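Local coordinates for putative exported protein (Bordetella pertussis Tohama I, PDB 2PFZ) that binds pyroglutamic acid as an extracytoplasmic solute receptor, probably delivering it to a tripartite ATP-independent periplasmic (TRAP) transporter, at residues K24-L29 with L34-H39; E49-V54 with A107-M112; G62-T67 with P74-D79; P100-K105 with M111-S116; K215-L220 with Q226-A231. One frame throughout, in Å; residues are numbered along the deposited sequence.

Contact 1: K24-L29 with L34-H39; sequences KDVDSL and LKITLH
Val26 and Leu34 meet at a slant, the CG1 methyl of Val26 lying 3.6 Å from CD2 of Leu34. That methyl stands anti to the backbone N of Val26 (chi1 179°) and lies within van der Waals range of CB, CG and CD2 of the leucine alike, which makes it a broad apposition and not a single-atom touch. The other branch of Val26 points to a different partner: its CG2 is 4.0 Å from CD1 of Ile36, and these two side chains run at about a right angle to each other. CG1 thus mainly faces Leu34 and CG2 faces Ile36, the residues either side of Lys35 in sequence.

Lys35 itself does something else. Its chain is bent at chi2 and again at chi4 (-75°), and this double bend brings NZ to 2.8 Å from Asp27 OD1, a salt bridge that is also a hydrogen bond. The ammonium comes to the syn side of OD1, 26° out of the carboxylate plane. Both residues lie toward solvent relative to the apolar pair, so the ion pair borders the hydrophobic seam.

The contact belongs to a beta-alpha-beta unit, in which helix 14-30 connects the parallel strands 2-6 and 35-39 and packs on the second. Ser30 OG bonds to Leu34 N and to Val26 O at the turn between helix and strand. Lys35 pairs by backbone bonds with Thr1 and Trp3, while Ala231 of helix 222-256 also packs on Val26, at its CG2, and Thr224 touches Leu34.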
# COMPACT_ATOMS: atom_id res chain seq x y z
N LYS A 24 2.45 -14.46 15.67
CA LYS A 24 1.85 -15.24 16.76
C LYS A 24 1.01 -16.42 16.25
O LYS A 24 1.07 -17.49 16.83
CB LYS A 24 0.97 -14.34 17.66
CG LYS A 24 1.73 -13.24 18.40
CD LYS A 24 0.81 -12.46 19.30
CE LYS A 24 1.58 -11.29 19.95
NZ LYS A 24 0.70 -10.40 20.77
N ASP A 25 0.23 -16.22 15.18
CA ASP A 25 -0.54 -17.31 14.58
C ASP A 25 0.35 -18.39 13.96
O ASP A 25 0.05 -19.57 14.06
CB ASP A 25 -1.52 -16.78 13.51
CG ASP A 25 -2.68 -15.98 14.10
OD1 ASP A 25 -2.82 -15.88 15.34
OD2 ASP A 25 -3.47 -15.41 13.29
N VAL A 26 1.45 -17.98 13.32
CA VAL A 26 2.36 -18.96 12.71
C VAL A 26 3.03 -19.82 13.79
O VAL A 26 3.17 -21.04 13.61
CB VAL A 26 3.46 -18.31 11.84
CG1 VAL A 26 4.40 -19.39 11.26
CG2 VAL A 26 2.85 -17.50 10.71
N ASP A 27 3.44 -19.18 14.88
CA ASP A 27 3.98 -19.87 16.04
C ASP A 27 2.94 -20.88 16.57
O ASP A 27 3.21 -22.09 16.63
CB ASP A 27 4.36 -18.83 17.10
CG ASP A 27 5.22 -19.40 18.22
OD1 ASP A 27 5.86 -20.44 18.06
OD2 ASP A 27 5.26 -18.76 19.29
N SER A 28 1.74 -20.39 16.90
CA SER A 28 0.71 -21.24 17.48
C SER A 28 0.28 -22.40 16.57
O SER A 28 0.23 -23.55 17.01
CB SER A 28 -0.51 -20.41 17.90
OG SER A 28 -1.53 -21.26 18.40
N LEU A 29 -0.00 -22.10 15.30
CA LEU A 29 -0.42 -23.14 14.35
C LEU A 29 0.67 -24.15 14.00
O LEU A 29 0.37 -25.32 13.74
CB LEU A 29 -1.01 -22.53 13.07
CG LEU A 29 -2.35 -21.78 13.18
CD1 LEU A 29 -2.58 -20.86 11.96
CD2 LEU A 29 -3.51 -22.76 13.33
N LEU A 34 7.92 -22.78 13.48
CA LEU A 34 8.31 -21.62 12.69
C LEU A 34 8.17 -20.34 13.50
O LEU A 34 7.05 -19.93 13.84
CB LEU A 34 7.52 -21.55 11.39
CG LEU A 34 7.84 -20.40 10.41
CD1 LEU A 34 9.34 -20.33 10.12
CD2 LEU A 34 7.02 -20.53 9.11
N LYS A 35 9.30 -19.71 13.78
CA LYS A 35 9.31 -18.46 14.55
C LYS A 35 9.74 -17.33 13.66
O LYS A 35 10.84 -17.35 13.12
CB LYS A 35 10.19 -18.55 15.79
CG LYS A 35 9.76 -19.68 16.75
CD LYS A 35 9.81 -19.23 18.18
CE LYS A 35 9.70 -20.41 19.14
NZ LYS A 35 8.32 -20.95 19.23
N ILE A 36 8.88 -16.33 13.52
CA ILE A 36 9.19 -15.20 12.64
C ILE A 36 9.46 -13.95 13.47
O ILE A 36 8.67 -13.57 14.34
CB ILE A 36 8.09 -14.94 11.59
CG1 ILE A 36 7.88 -16.17 10.71
CG2 ILE A 36 8.44 -13.70 10.71
CD1 ILE A 36 6.56 -16.16 9.92
N THR A 37 10.62 -13.36 13.22
CA THR A 37 11.00 -12.13 13.84
C THR A 37 10.70 -11.00 12.89
O THR A 37 11.16 -11.00 11.73
CB THR A 37 12.50 -12.15 14.18
OG1 THR A 37 12.76 -13.21 15.09
CG2 THR A 37 12.92 -10.85 14.84
N LEU A 38 9.93 -10.03 13.39
CA LEU A 38 9.57 -8.84 12.63
C LEU A 38 10.60 -7.76 12.84
O LEU A 38 11.02 -7.50 13.98
CB LEU A 38 8.23 -8.30 13.11
CG LEU A 38 6.94 -9.03 12.76
CD1 LEU A 38 5.82 -8.24 13.42
CD2 LEU A 38 6.75 -9.08 11.25
N HIS A 39 10.99 -7.11 11.75
CA HIS A 39 11.91 -5.98 11.81
C HIS A 39 11.18 -4.77 11.32
O HIS A 39 11.04 -4.57 10.11
CB HIS A 39 13.12 -6.27 10.95
CG HIS A 39 13.97 -7.35 11.51
ND1 HIS A 39 13.77 -8.68 11.23
CD2 HIS A 39 14.99 -7.30 12.40
CE1 HIS A 39 14.65 -9.41 11.91
NE2 HIS A 39 15.40 -8.59 12.62

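Contact 2: E49-V54 with A107-M112; sequences EIKRAV and ASQGMM
This is a buried side-chain contact between a short helix, 50-55, and the place where helix 88-107 gives way to strand 111-118, an outer strand of a three-stranded antiparallel sheet. A Schellman motif marks the changeover: Met111 N bonds to Leu106 O and Gly110 N to Ala107 O, with Gly110 at positive phi (69°) as the C-prime residue. The chain turned in this way presents Gln109 and Met111 to the helix.

Met111 has the most surface buried by the contact. Its CG lies beside the backbone N, anti to the carbonyl carbon, and the chain bends at chi3 (-84°): the sulfur lies near both Val54 CG1 and Lys51 O, while the methyl turns to the Lys51 side chain. SD is 4.0 Å from Val54 CG1, the two side chains meeting obliquely, and 3.8 Å from Lys51 O. CE reaches the aliphatic base of Lys51, 3.9 Å from its CG, with the two chains at about a right angle.

The polar groups come close without bonding: no hydrogen bond joins the segments. Helix 50-55 is tied to the sheet nearby instead, through Val54 O and the amide of Asn213, and Lys51 NZ has a long, weak ion pair with Glu72. Gln109, extended beyond CG, crosses the bent end of Lys51 at about a right angle, and its OE1 sits 3.4 Å from Lys51 CE but 3.9 Å from Lys51 NZ.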
# COMPACT_ATOMS: atom_id res chain seq x y z
N GLU A 49 13.63 -1.83 -0.85
CA GLU A 49 14.61 -2.95 -0.79
C GLU A 49 14.01 -4.32 -0.50
O GLU A 49 14.66 -5.35 -0.75
CB GLU A 49 15.66 -2.68 0.29
CG GLU A 49 16.46 -1.42 0.09
CD GLU A 49 17.30 -1.06 1.30
OE1 GLU A 49 17.14 -1.68 2.39
OE2 GLU A 49 18.10 -0.10 1.14
N ILE A 50 12.77 -4.36 -0.01
CA ILE A 50 12.26 -5.59 0.62
C ILE A 50 12.03 -6.72 -0.40
O ILE A 50 12.32 -7.91 -0.12
CB ILE A 50 11.06 -5.32 1.59
CG1 ILE A 50 11.53 -4.50 2.81
CG2 ILE A 50 10.40 -6.63 2.05
CD1 ILE A 50 10.40 -3.92 3.65
N LYS A 51 11.57 -6.38 -1.61
CA LYS A 51 11.28 -7.42 -2.60
C LYS A 51 12.57 -8.11 -3.01
O LYS A 51 12.60 -9.35 -3.08
CB LYS A 51 10.54 -6.88 -3.84
CG LYS A 51 10.05 -8.00 -4.84
CD LYS A 51 9.56 -7.39 -6.20
CE LYS A 51 10.61 -7.62 -7.33
NZ LYS A 51 12.07 -7.76 -6.78
N ARG A 52 13.62 -7.33 -3.25
CA ARG A 52 14.94 -7.89 -3.58
C ARG A 52 15.50 -8.72 -2.43
O ARG A 52 16.11 -9.78 -2.65
CB ARG A 52 15.91 -6.77 -3.98
CG ARG A 52 17.30 -7.20 -4.46
CD ARG A 52 18.31 -7.33 -3.30
NE ARG A 52 18.60 -6.05 -2.65
CZ ARG A 52 18.90 -5.90 -1.36
NH1 ARG A 52 18.92 -6.97 -0.57
NH2 ARG A 52 19.14 -4.69 -0.86
N ALA A 53 15.28 -8.27 -1.19
CA ALA A 53 15.72 -9.02 -0.00
C ALA A 53 15.08 -10.42 0.07
O ALA A 53 15.78 -11.39 0.35
CB ALA A 53 15.43 -8.22 1.26
N VAL A 54 13.79 -10.52 -0.22
CA VAL A 54 13.09 -11.80 -0.23
C VAL A 54 13.44 -12.62 -1.50
O VAL A 54 13.58 -13.83 -1.44
CB VAL A 54 11.54 -11.63 -0.12
CG1 VAL A 54 10.82 -12.98 -0.25
CG2 VAL A 54 11.17 -10.95 1.19
N ALA A 107 6.10 -15.76 -9.06
CA ALA A 107 6.65 -17.11 -9.31
C ALA A 107 7.84 -17.14 -10.27
O ALA A 107 8.79 -17.92 -10.04
CB ALA A 107 5.57 -18.07 -9.77
N SER A 108 7.81 -16.29 -11.30
CA SER A 108 8.92 -16.14 -12.28
C SER A 108 10.23 -15.68 -11.64
O SER A 108 11.30 -15.77 -12.26
CB SER A 108 8.54 -15.18 -13.41
OG SER A 108 8.60 -13.83 -12.96
N GLN A 109 10.15 -15.16 -10.41
CA GLN A 109 11.32 -14.71 -9.66
C GLN A 109 11.46 -15.48 -8.33
O GLN A 109 12.04 -14.98 -7.38
CB GLN A 109 11.25 -13.20 -9.39
CG GLN A 109 11.26 -12.32 -10.64
CD GLN A 109 11.04 -10.83 -10.33
OE1 GLN A 109 10.59 -10.45 -9.23
NE2 GLN A 109 11.34 -9.98 -11.32
N GLY A 110 10.89 -16.68 -8.27
CA GLY A 110 11.05 -17.55 -7.10
C GLY A 110 10.37 -17.11 -5.81
O GLY A 110 10.85 -17.47 -4.73
N MET A 111 9.28 -16.36 -5.91
CA MET A 111 8.53 -15.93 -4.71
C MET A 111 7.07 -16.35 -4.72
O MET A 111 6.48 -16.58 -5.78
CB MET A 111 8.63 -14.40 -4.51
CG MET A 111 10.05 -13.96 -4.23
SD MET A 111 10.23 -12.19 -4.10
CE MET A 111 10.39 -11.74 -5.82
N MET A 112 6.50 -16.43 -3.53
CA MET A 112 5.07 -16.67 -3.34
C MET A 112 4.38 -15.47 -2.72
O MET A 112 4.96 -14.77 -1.90
CB MET A 112 4.85 -17.85 -2.42
CG MET A 112 5.58 -19.05 -2.84
SD MET A 112 5.57 -20.34 -1.59
CE MET A 112 3.86 -20.20 -1.03

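Contact 3: G62-T67 with P74-D79; sequences GEILLT and PVYELD
Apolar contacts gather on Tyr76 and Leu66, whose side chains meet at about a right angle. Leu66 CD2 comes to the edge of the tyrosine ring, in its plane, 4.0 Å from Tyr76 CD1. Ile64 adds a longer touch, its CD1 lying 4.4 Å from Tyr76 CE1. Val75 CG1, from the same segment as the ring, lies over one face, offset toward the rim.

Carbon-oxygen contacts accompany the close backbones. Thr67 CA approaches Tyr76 O at 3.3 Å, with 141° at the hydrogen, a CA-H...O contact. Leu66 O lies 3.3 Å from Tyr76 CB, and Thr67 CG2 3.2 Å from Asp79 OD1. No conventional hydrogen bond links the segments directly.

Water supplies the polar link: it accepts from Thr67 N and donates to Asp79 OD1, 2.7 Å away. A chi1 of 74° places the carboxylate there. Its OD2 forms a salt bridge with Lys207, so the buried charge is probably balanced.

All six touching residues are buried, spatially close to the centre of the molecule, and the Thr67 side chain is about 7 Å from the bound pyroglutamic acid. Strand 61-65 runs out here beside strand 207-213, whose Lys207 and Ala209 touch Leu66. Leu102 and Leu106 of helix 88-107 cover Tyr76, and helix 266-287 reaches Glu77 through Trp283 and a Lys286 salt bridge.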
# COMPACT_ATOMS: atom_id res chain seq x y z
N GLY A 62 8.70 -11.16 3.70
CA GLY A 62 8.82 -9.72 3.80
C GLY A 62 7.59 -9.01 3.29
O GLY A 62 6.89 -9.53 2.44
N GLU A 63 7.33 -7.81 3.82
CA GLU A 63 6.17 -7.02 3.42
C GLU A 63 6.58 -5.88 2.48
O GLU A 63 7.50 -5.08 2.80
CB GLU A 63 5.47 -6.44 4.66
CG GLU A 63 4.14 -5.80 4.27
CD GLU A 63 3.70 -4.72 5.19
OE1 GLU A 63 4.54 -3.88 5.64
OE2 GLU A 63 2.47 -4.68 5.42
N ILE A 64 5.92 -5.80 1.33
CA ILE A 64 6.16 -4.73 0.38
C ILE A 64 4.86 -3.94 0.11
O ILE A 64 3.78 -4.41 0.46
CB ILE A 64 6.69 -5.23 -1.00
CG1 ILE A 64 5.71 -6.21 -1.66
CG2 ILE A 64 8.14 -5.82 -0.90
CD1 ILE A 64 5.77 -6.20 -3.17
N LEU A 65 5.01 -2.76 -0.48
CA LEU A 65 3.90 -1.98 -1.02
C LEU A 65 3.96 -2.26 -2.51
O LEU A 65 4.98 -1.94 -3.15
CB LEU A 65 4.15 -0.49 -0.82
CG LEU A 65 3.13 0.46 -1.46
CD1 LEU A 65 1.85 0.39 -0.69
CD2 LEU A 65 3.73 1.89 -1.51
N LEU A 66 2.91 -2.84 -3.06
CA LEU A 66 2.98 -3.31 -4.46
C LEU A 66 3.39 -2.19 -5.41
O LEU A 66 4.24 -2.38 -6.28
CB LEU A 66 1.64 -3.89 -4.92
CG LEU A 66 1.16 -5.15 -4.20
CD1 LEU A 66 -0.28 -5.50 -4.55
CD2 LEU A 66 2.10 -6.30 -4.52
N THR A 67 2.77 -1.02 -5.25
CA THR A 67 3.02 0.10 -6.16
C THR A 67 4.46 0.65 -6.15
O THR A 67 4.83 1.38 -7.05
CB THR A 67 1.98 1.26 -6.01
OG1 THR A 67 1.80 1.60 -4.62
CG2 THR A 67 0.64 0.87 -6.63
N PRO A 74 4.07 -3.77 -15.02
CA PRO A 74 2.73 -3.16 -14.89
C PRO A 74 1.81 -3.82 -13.84
O PRO A 74 0.93 -3.14 -13.30
CB PRO A 74 2.13 -3.29 -16.31
CG PRO A 74 3.25 -3.61 -17.22
CD PRO A 74 4.40 -4.12 -16.42
N VAL A 75 1.99 -5.11 -13.52
CA VAL A 75 1.08 -5.75 -12.57
C VAL A 75 1.12 -5.04 -11.21
O VAL A 75 0.12 -5.04 -10.51
CB VAL A 75 1.38 -7.27 -12.36
CG1 VAL A 75 2.66 -7.46 -11.58
CG2 VAL A 75 0.18 -7.98 -11.64
N TYR A 76 2.25 -4.42 -10.89
CA TYR A 76 2.47 -3.76 -9.60
C TYR A 76 1.78 -2.40 -9.48
O TYR A 76 1.54 -1.93 -8.37
CB TYR A 76 3.97 -3.59 -9.35
CG TYR A 76 4.61 -4.89 -8.99
CD1 TYR A 76 4.25 -5.55 -7.79
CD2 TYR A 76 5.53 -5.50 -9.83
CE1 TYR A 76 4.80 -6.78 -7.46
CE2 TYR A 76 6.11 -6.75 -9.50
CZ TYR A 76 5.73 -7.37 -8.32
OH TYR A 76 6.27 -8.60 -7.95
N GLU A 77 1.47 -1.80 -10.63
CA GLU A 77 0.91 -0.44 -10.70
C GLU A 77 -0.59 -0.37 -10.45
O GLU A 77 -1.10 0.66 -10.00
CB GLU A 77 1.25 0.21 -12.05
CG GLU A 77 0.75 1.67 -12.19
CD GLU A 77 1.20 2.37 -13.46
OE1 GLU A 77 1.95 1.77 -14.26
OE2 GLU A 77 0.79 3.53 -13.66
N LEU A 78 -1.28 -1.48 -10.73
CA LEU A 78 -2.73 -1.55 -10.85
C LEU A 78 -3.52 -0.92 -9.70
O LEU A 78 -4.39 -0.09 -9.95
CB LEU A 78 -3.19 -3.01 -11.13
CG LEU A 78 -4.70 -3.21 -11.40
CD1 LEU A 78 -5.21 -2.33 -12.57
CD2 LEU A 78 -5.00 -4.69 -11.68
N ASP A 79 -3.21 -1.28 -8.46
CA ASP A 79 -3.96 -0.74 -7.32
C ASP A 79 -3.59 0.71 -6.92
O ASP A 79 -4.12 1.23 -5.94
CB ASP A 79 -3.96 -1.71 -6.12
CG ASP A 79 -2.63 -1.78 -5.39
OD1 ASP A 79 -1.81 -0.83 -5.46
OD2 ASP A 79 -2.43 -2.79 -4.66
O HOH W 1 0.22 -0.66 -3.75

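Contact 4: P100-K105 with M111-S116; sequences PFLEKK and MMLLYS
Leu113 makes all the direct side-chain contacts on the strand side, meeting Leu102 and Glu103 of the helix. The apolar part is a methyl-to-methyl touch: Leu113 CD2 lies 3.8 Å from Leu102 CD2, and the two leucines cross at about a right angle. With CG anti to the backbone N (chi1 176°), the Leu113 side chain carries its CD2 toward the helix. Glu103 contributes only its aliphatic portion to this kind of contact. Its CG is 4.1 Å from Leu113 CB, and Leu113 CD2 lies at a similar distance, so the methylene lies across CB and CD2 of the leucine, the chains at about a right angle.

Polar contacts run through water, as no hydrogen bond joins the segments directly. One water donates to Glu103 OE2 at 3.0 Å and accepts from Leu113 N at 2.7 Å, coupling the carboxylate to the strand backbone. A second joins main chain to main chain, donating to Glu103 O at 2.6 Å and to Met111 O at 2.8 Å. Both bridges leave from Glu103, and the closest CA pair, Glu103 and Leu113 at 5.9 Å, fits this focus.

The contact packs helix 88-107 against strand 111-118, which follows it after a short turn. Leu102 also touches Leu66, while Leu113 reaches Ala209 of the adjacent strand 207-213. Farther along, Leu114 and Tyr115 both face Val210 in a classic beta bulge, and helix 14-30 packs on these two through Phe22, whose ring meets that of Tyr115 edge-to-face.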
# COMPACT_ATOMS: atom_id res chain seq x y z
N PRO A 100 -4.04 -13.58 -9.71
CA PRO A 100 -3.36 -14.65 -10.47
C PRO A 100 -2.13 -14.15 -11.25
O PRO A 100 -1.12 -14.86 -11.38
CB PRO A 100 -4.46 -15.15 -11.43
CG PRO A 100 -5.76 -14.70 -10.81
CD PRO A 100 -5.45 -13.41 -10.12
N PHE A 101 -2.22 -12.93 -11.76
CA PHE A 101 -1.10 -12.32 -12.47
C PHE A 101 0.05 -11.89 -11.55
O PHE A 101 1.21 -11.97 -11.95
CB PHE A 101 -1.60 -11.16 -13.33
CG PHE A 101 -2.53 -11.59 -14.44
CD1 PHE A 101 -2.03 -11.88 -15.71
CD2 PHE A 101 -3.89 -11.74 -14.20
CE1 PHE A 101 -2.87 -12.31 -16.73
CE2 PHE A 101 -4.75 -12.18 -15.23
CZ PHE A 101 -4.22 -12.44 -16.49
N LEU A 102 -0.28 -11.41 -10.35
CA LEU A 102 0.71 -11.11 -9.31
C LEU A 102 1.48 -12.38 -8.92
O LEU A 102 2.72 -12.40 -8.87
CB LEU A 102 -0.00 -10.52 -8.08
CG LEU A 102 0.82 -9.95 -6.91
CD1 LEU A 102 1.96 -9.05 -7.34
CD2 LEU A 102 -0.10 -9.21 -5.97
N GLU A 103 0.72 -13.44 -8.65
CA GLU A 103 1.32 -14.72 -8.29
C GLU A 103 2.19 -15.27 -9.40
O GLU A 103 3.26 -15.79 -9.13
CB GLU A 103 0.24 -15.74 -7.94
CG GLU A 103 -0.53 -15.41 -6.69
CD GLU A 103 -1.38 -16.55 -6.24
OE1 GLU A 103 -2.58 -16.57 -6.58
OE2 GLU A 103 -0.85 -17.45 -5.58
N LYS A 104 1.72 -15.19 -10.65
CA LYS A 104 2.52 -15.60 -11.80
C LYS A 104 3.85 -14.82 -11.88
O LYS A 104 4.93 -15.43 -11.96
CB LYS A 104 1.71 -15.49 -13.10
CG LYS A 104 2.52 -15.74 -14.38
CD LYS A 104 1.67 -15.61 -15.62
CE LYS A 104 2.41 -15.99 -16.90
NZ LYS A 104 1.58 -15.62 -18.11
N LYS A 105 3.77 -13.49 -11.82
CA LYS A 105 4.97 -12.66 -11.87
C LYS A 105 5.92 -12.98 -10.73
O LYS A 105 7.12 -13.13 -10.95
CB LYS A 105 4.60 -11.16 -11.87
CG LYS A 105 5.81 -10.21 -11.81
CD LYS A 105 6.52 -10.16 -13.17
CE LYS A 105 7.85 -9.41 -13.06
NZ LYS A 105 8.53 -9.54 -14.37
N MET A 111 9.28 -16.36 -5.91
CA MET A 111 8.53 -15.93 -4.71
C MET A 111 7.07 -16.35 -4.72
O MET A 111 6.48 -16.58 -5.78
CB MET A 111 8.63 -14.40 -4.51
CG MET A 111 10.05 -13.96 -4.23
SD MET A 111 10.23 -12.19 -4.10
CE MET A 111 10.39 -11.74 -5.82
N MET A 112 6.50 -16.43 -3.53
CA MET A 112 5.07 -16.67 -3.34
C MET A 112 4.38 -15.47 -2.72
O MET A 112 4.96 -14.77 -1.90
CB MET A 112 4.85 -17.85 -2.42
CG MET A 112 5.58 -19.05 -2.84
SD MET A 112 5.57 -20.34 -1.59
CE MET A 112 3.86 -20.20 -1.03
N LEU A 113 3.12 -15.27 -3.11
CA LEU A 113 2.26 -14.29 -2.46
C LEU A 113 1.55 -14.95 -1.29
O LEU A 113 0.71 -15.84 -1.48
CB LEU A 113 1.23 -13.72 -3.43
CG LEU A 113 0.18 -12.75 -2.87
CD1 LEU A 113 0.82 -11.51 -2.24
CD2 LEU A 113 -0.81 -12.36 -3.97
N LEU A 114 1.85 -14.51 -0.08
CA LEU A 114 1.22 -15.11 1.08
C LEU A 114 -0.14 -14.47 1.36
O LEU A 114 -1.14 -15.16 1.48
CB LEU A 114 2.14 -15.10 2.31
CG LEU A 114 1.57 -15.87 3.52
CD1 LEU A 114 1.51 -17.37 3.23
CD2 LEU A 114 2.37 -15.63 4.75
N TYR A 115 -0.16 -13.16 1.49
CA TYR A 115 -1.42 -12.43 1.61
C TYR A 115 -1.21 -10.97 1.25
O TYR A 115 -0.08 -10.51 1.20
CB TYR A 115 -2.00 -12.59 2.99
CG TYR A 115 -1.31 -11.86 4.11
CD1 TYR A 115 -0.31 -12.48 4.87
CD2 TYR A 115 -1.69 -10.54 4.46
CE1 TYR A 115 0.28 -11.83 5.94
CE2 TYR A 115 -1.10 -9.88 5.55
CZ TYR A 115 -0.11 -10.54 6.27
OH TYR A 115 0.50 -9.90 7.34
N SER A 116 -2.30 -10.27 0.96
CA SER A 116 -2.22 -8.87 0.55
C SER A 116 -3.35 -8.09 1.22
O SER A 116 -4.49 -8.59 1.26
CB SER A 116 -2.34 -8.75 -0.98
OG SER A 116 -2.16 -7.40 -1.46
O HOH W 2 1.97 -17.10 -4.67
O HOH W 3 3.98 -17.00 -6.91

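Contact 5: K215-L220 with Q226-A231; sequences KAFDAL and QALKKA
Phe217 and Leu228 join two successive helices, 214-218 and the long 222-256, which are linked by a short connection and packed through side chains, one side of the short helix lying against the start of the long one. The backbones stay well separated, with 9.0 Å between the CA atoms of Phe217 and Leu228, so the contact is made by side chains.

Phe217 has the most surface buried. With CG anti to the backbone N (chi1 179°), its ring extends toward the long helix and takes Leu228 CD2 at the edge, in the ring plane. This methyl is 3.7 Å from Phe217 CD1 and 3.9 Å from Phe217 CE1, so it sits at the CD1-CE1 edge and not over a face; the two side chains meet at a slant. The same methyl has a second, looser neighbour in Leu220 CD1, at 4.3 Å.

Outside the pair of segments, Met112 packs on Phe217, and Trp3 touches both Leu220 and Leu228, which places the contact next to strands 2-6 and 111-118. Phe217 O also accepts a hydrogen bond from the Gln225 amide.

Lys229, itself exposed, adds its hydrocarbon chain at the margin. Extended beyond CG, it runs at about a right angle to the phenylalanine and puts CE 4.0 Å from Phe217 CZ.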
# COMPACT_ATOMS: atom_id res chain seq x y z
N LYS A 215 12.15 -21.14 -2.10
CA LYS A 215 13.17 -22.06 -1.56
C LYS A 215 13.06 -22.18 -0.04
O LYS A 215 13.15 -23.28 0.52
CB LYS A 215 14.57 -21.63 -1.97
CG LYS A 215 14.93 -21.98 -3.40
CD LYS A 215 16.43 -21.77 -3.61
CE LYS A 215 16.76 -21.69 -5.09
NZ LYS A 215 18.20 -21.32 -5.27
N ALA A 216 12.85 -21.05 0.64
CA ALA A 216 12.70 -21.03 2.09
C ALA A 216 11.44 -21.79 2.52
O ALA A 216 11.43 -22.52 3.52
CB ALA A 216 12.67 -19.60 2.62
N PHE A 217 10.36 -21.59 1.76
CA PHE A 217 9.08 -22.26 2.02
C PHE A 217 9.24 -23.79 1.90
O PHE A 217 8.77 -24.56 2.78
CB PHE A 217 8.05 -21.73 1.03
CG PHE A 217 6.69 -22.35 1.17
CD1 PHE A 217 5.83 -21.92 2.18
CD2 PHE A 217 6.28 -23.35 0.30
CE1 PHE A 217 4.55 -22.51 2.34
CE2 PHE A 217 5.02 -23.94 0.43
CZ PHE A 217 4.14 -23.50 1.45
N ASP A 218 9.89 -24.19 0.82
CA ASP A 218 10.11 -25.59 0.43
C ASP A 218 10.91 -26.39 1.44
O ASP A 218 10.76 -27.64 1.53
CB ASP A 218 10.80 -25.63 -0.93
CG ASP A 218 9.84 -25.41 -2.09
OD1 ASP A 218 8.63 -25.28 -1.85
OD2 ASP A 218 10.31 -25.36 -3.25
N ALA A 219 11.76 -25.70 2.19
CA ALA A 219 12.59 -26.33 3.21
C ALA A 219 11.78 -26.74 4.45
O ALA A 219 12.25 -27.57 5.24
CB ALA A 219 13.73 -25.41 3.61
N LEU A 220 10.58 -26.19 4.60
CA LEU A 220 9.75 -26.48 5.76
C LEU A 220 9.01 -27.80 5.55
O LEU A 220 8.73 -28.19 4.42
CB LEU A 220 8.67 -25.40 5.96
CG LEU A 220 9.00 -23.90 5.99
CD1 LEU A 220 7.69 -23.13 5.82
CD2 LEU A 220 9.73 -23.46 7.25
N GLN A 226 1.59 -25.69 5.84
CA GLN A 226 0.15 -25.49 5.92
C GLN A 226 -0.20 -24.54 7.04
O GLN A 226 -1.12 -23.73 6.89
CB GLN A 226 -0.60 -26.83 6.02
CG GLN A 226 -0.54 -27.63 4.71
CD GLN A 226 -0.88 -26.76 3.48
OE1 GLN A 226 -2.04 -26.43 3.24
NE2 GLN A 226 0.15 -26.40 2.70
N ALA A 227 0.56 -24.58 8.12
CA ALA A 227 0.39 -23.64 9.23
C ALA A 227 0.64 -22.19 8.76
O ALA A 227 -0.12 -21.27 9.09
CB ALA A 227 1.33 -24.00 10.35
N LEU A 228 1.71 -22.00 7.99
CA LEU A 228 2.01 -20.70 7.38
C LEU A 228 0.92 -20.23 6.42
O LEU A 228 0.48 -19.09 6.50
CB LEU A 228 3.35 -20.77 6.66
CG LEU A 228 3.82 -19.47 5.99
CD1 LEU A 228 4.08 -18.32 6.99
CD2 LEU A 228 5.03 -19.77 5.13
N LYS A 229 0.46 -21.08 5.51
CA LYS A 229 -0.61 -20.67 4.62
C LYS A 229 -1.88 -20.32 5.40
O LYS A 229 -2.54 -19.33 5.11
CB LYS A 229 -0.88 -21.73 3.55
CG LYS A 229 0.16 -21.75 2.42
CD LYS A 229 -0.25 -22.73 1.34
CE LYS A 229 0.52 -22.45 0.03
NZ LYS A 229 -0.10 -23.11 -1.17
N LYS A 230 -2.23 -21.12 6.40
CA LYS A 230 -3.43 -20.81 7.19
C LYS A 230 -3.28 -19.52 7.97
O LYS A 230 -4.23 -18.72 8.06
CB LYS A 230 -3.82 -21.97 8.12
CG LYS A 230 -4.10 -23.24 7.34
CD LYS A 230 -4.17 -24.49 8.24
CE LYS A 230 -5.60 -24.97 8.38
NZ LYS A 230 -5.65 -26.40 8.84
N ALA A 231 -2.09 -19.32 8.54
CA ALA A 231 -1.84 -18.07 9.27
C ALA A 231 -1.96 -16.90 8.28
O ALA A 231 -2.49 -15.84 8.62
CB ALA A 231 -0.47 -18.10 9.90

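How the contacts relate
From the N terminus, contact 1 closes first, turning helix 14-30 back onto strand 35-39. Contact 2 then opens at helix 50-55 and closes a long loop at residues 107-112; contact 3, between the end of strand 61-65 and the loop that follows it, lies wholly within it. Contact 4 closes the short turn from helix 88-107 into strand 111-118, on the segment that ends contact 2, sharing Met111 and Met112. Contact 5 closes the link between helices 214-218 and 222-256. Leu102 joins contacts 3 and 4, while Ile50 and Lys51 pack on Ile64 to join contacts 2 and 3. Contact 5 ties in through Met112 on Phe217 and Ala231 on Val26, linking the three-stranded sheet to the beta-alpha-beta unit.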